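Local coordinates for protein phthiocerol synthesis polyketide synthase type I PpsC (Mycobacterium tuberculosis, PDB 7AHB) that probably loads an acyl extender unit onto the acyl carrier protein through its acyltransferase domain during phthiocerol assembly, at residues E80-P83 / E84-Q88. Residues are numbered along the deposited sequence; the frame is centred on the assembly and turned at random. Where two conformers were deposited one is given.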
ATOM      1  N   GLU A  80       9.611 -19.152  -0.511  1.00 22.62           N
ATOM      2  CA  GLU A  80       8.303 -19.804  -0.510  1.00 22.85           C
ATOM      3  C   GLU A  80       7.389 -19.220  -1.581  1.00 23.64           C
ATOM      4  O   GLU A  80       6.596 -19.942  -2.198  1.00 23.85           O
ATOM      5  CB  GLU A  80       7.670 -19.682   0.880  1.00 25.91           C
ATOM      6  CG  GLU A  80       8.305 -20.640   1.873  1.00 24.89           C
ATOM      7  CD  GLU A  80       8.288 -20.127   3.337  1.00 29.01           C
ATOM      8  OE1 GLU A  80       9.081 -20.675   4.152  1.00 33.19           O
ATOM      9  OE2 GLU A  80       7.501 -19.209   3.691  1.00 26.42           O
ATOM     10  N   LEU A  81       7.501 -17.917  -1.837  1.00 19.99           N
ATOM     11  CA  LEU A  81       6.683 -17.306  -2.881  1.00 20.66           C
ATOM     12  C   LEU A  81       7.157 -17.673  -4.281  1.00 20.16           C
ATOM     13  O   LEU A  81       6.339 -17.774  -5.211  1.00 20.58           O
ATOM     14  CB  LEU A  81       6.697 -15.785  -2.743  1.00 22.40           C
ATOM     15  CG  LEU A  81       5.993 -15.203  -1.525  1.00 22.71           C
ATOM     16  CD1 LEU A  81       6.447 -13.785  -1.311  1.00 20.01           C
ATOM     17  CD2 LEU A  81       4.492 -15.295  -1.711  1.00 22.26           C
ATOM     18  N   GLU A  82       8.464 -17.894  -4.443  1.00 21.52           N
ATOM     19  CA  GLU A  82       9.043 -17.969  -5.782  1.00 21.13           C
ATOM     20  C   GLU A  82       8.338 -18.957  -6.699  1.00 22.25           C
ATOM     21  O   GLU A  82       8.079 -18.597  -7.864  1.00 22.54           O
ATOM     22  CB  GLU A  82      10.544 -18.282  -5.658  1.00 21.72           C
ATOM     23  CG  GLU A  82      11.327 -18.290  -6.933  1.00 23.99           C
ATOM     24  CD  GLU A  82      11.429 -16.915  -7.576  1.00 23.99           C
ATOM     25  OE1 GLU A  82      11.253 -15.894  -6.885  1.00 23.12           O
ATOM     26  OE2 GLU A  82      11.691 -16.882  -8.790  1.00 26.95           O
ATOM     27  N   PRO A  83       7.979 -20.171  -6.269  1.00 23.99           N
ATOM     28  CA  PRO A  83       7.315 -21.088  -7.212  1.00 26.10           C
ATOM     29  C   PRO A  83       6.026 -20.521  -7.790  1.00 27.47           C
ATOM     30  O   PRO A  83       5.760 -20.664  -8.993  1.00 30.19           O
ATOM     31  CB  PRO A  83       7.060 -22.357  -6.372  1.00 25.79           C
ATOM     32  CG  PRO A  83       8.068 -22.282  -5.286  1.00 25.28           C
ATOM     33  CD  PRO A  83       8.216 -20.804  -4.961  1.00 24.33           C
ATOM     34  N   GLU A  84       5.188 -19.909  -6.956  1.00 25.57           N
ATOM     35  CA  GLU A  84       3.958 -19.333  -7.483  1.00 29.07           C
ATOM     36  C   GLU A  84       4.246 -18.167  -8.419  1.00 29.03           C
ATOM     37  O   GLU A  84       3.656 -18.084  -9.498  1.00 31.53           O
ATOM     38  CB  GLU A  84       3.045 -18.917  -6.333  1.00 30.78           C
ATOM     39  CG  GLU A  84       2.083 -20.011  -5.916  1.00 31.00           C
ATOM     40  CD  GLU A  84       1.107 -20.394  -7.038  1.00 32.33           C
ATOM     41  OE1 GLU A  84       1.292 -21.451  -7.656  1.00 36.76           O
ATOM     42  OE2 GLU A  84       0.181 -19.615  -7.326  1.00 33.99           O
ATOM     43  N   PHE A  85       5.189 -17.294  -8.058  1.00 33.25           N
ATOM     44  CA  PHE A  85       5.566 -16.199  -8.954  1.00 34.21           C
ATOM     45  C   PHE A  85       5.993 -16.712 -10.320  1.00 39.90           C
ATOM     46  O   PHE A  85       5.553 -16.202 -11.363  1.00 41.04           O
ATOM     47  CB  PHE A  85       6.713 -15.389  -8.364  1.00 37.01           C
ATOM     48  CG  PHE A  85       6.273 -14.255  -7.493  1.00 32.94           C
ATOM     49  CD1 PHE A  85       5.148 -13.512  -7.801  1.00 36.26           C
ATOM     50  CD2 PHE A  85       6.969 -13.946  -6.357  1.00 34.36           C
ATOM     51  CE1 PHE A  85       4.745 -12.489  -6.991  1.00 36.65           C
ATOM     52  CE2 PHE A  85       6.562 -12.924  -5.547  1.00 34.20           C
ATOM     53  CZ  PHE A  85       5.464 -12.193  -5.866  1.00 35.04           C
ATOM     54  N   VAL A  86       6.904 -17.691 -10.335  1.00 35.85           N
ATOM     55  CA  VAL A  86       7.394 -18.226 -11.602  1.00 36.63           C
ATOM     56  C   VAL A  86       6.219 -18.673 -12.465  1.00 40.32           C
ATOM     57  O   VAL A  86       6.126 -18.344 -13.657  1.00 44.48           O
ATOM     58  CB  VAL A  86       8.401 -19.364 -11.344  1.00 34.68           C
ATOM     59  CG1 VAL A  86       8.620 -20.204 -12.583  1.00 38.35           C
ATOM     60  CG2 VAL A  86       9.722 -18.760 -10.863  1.00 34.85           C
ATOM     61  N   ALA A  87       5.278 -19.386 -11.869  1.00 39.73           N
ATOM     62  CA  ALA A  87       4.159 -19.935 -12.623  1.00 41.34           C
ATOM     63  C   ALA A  87       2.973 -18.979 -12.746  1.00 40.74           C
ATOM     64  O   ALA A  87       2.191 -19.114 -13.691  1.00 45.64           O
ATOM     65  CB  ALA A  87       3.703 -21.272 -11.992  1.00 43.92           C
ATOM     66  N   GLN A  88       2.809 -18.037 -11.815  0.78 43.20           N
ATOM     67  CA  GLN A  88       1.725 -17.064 -11.872  0.78 43.13           C
ATOM     68  C   GLN A  88       2.139 -15.738 -12.504  0.78 45.40           C
ATOM     69  O   GLN A  88       1.276 -14.885 -12.753  0.78 44.65           O
ATOM     70  CB  GLN A  88       1.187 -16.772 -10.471  0.78 41.99           C
ATOM     71  CG  GLN A  88       0.099 -17.712  -9.964  0.78 41.86           C
ATOM     72  CD  GLN A  88      -0.997 -16.982  -9.202  0.78 42.07           C
ATOM     73  OE1 GLN A  88      -1.511 -15.962  -9.673  0.78 39.79           O
ATOM     74  NE2 GLN A  88      -1.364 -17.503  -8.013  0.78 38.74           N
TER
HETATM   75  O   HOH W   1       4.901 -20.277  -4.045  1.00 22.92           O
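Phe85, Val86 and Ala87 each give their backbone N-H to the carbonyl four residues back, to Leu81, Glu82 and Pro83 in turn. The middle bond, Val86 N to Glu82 O, is 2.9 Å long and nearly straight at 173°, whereas Ala87 N lies 3.2 Å from Pro83 O, the longest of the three. Pro83 has no N-H to offer the preceding turn, and the helix kinks there. A water fills in beside it, donating to Glu80 O and accepting from Glu84 N at 2.9 Å, and so bridges the opened turn.

The kink falls within helix 72-89 of the acyltransferase domain, toward the periphery of the chain. On the buried side of the helix, Leu81 CB lies obliquely against the Phe85 ring, 4.0 Å from CE2; the Phe85 side chain also touches Leu157 of helix 153-167, and its ring packs edge-to-face (T-shaped) with Phe91.

On another side, Glu82 swings CG anti to its backbone N (chi1 -175°) and bends at chi2, which brings OE2 to 3.4 Å from Val86 CG2. This is a van der Waals touch; Val86 CG2 lies beside the backbone N, which sets this methyl against the carboxylate. The carboxylate oxygens are also hydrogen-bonded to Ser92 OG (OE2) and Arg94 N (OE1), the latter in helix 93-98.

Among the polar side chains, Gln88 NE2 in one of its two conformers donates to Glu84 OE2 at 2.7 Å, the oxygen lying in the amide plane. Glutamine may suit this place because the same nitrogen also bonds Ala154 O, linking the carboxylate to helix 153-167, though perhaps not always.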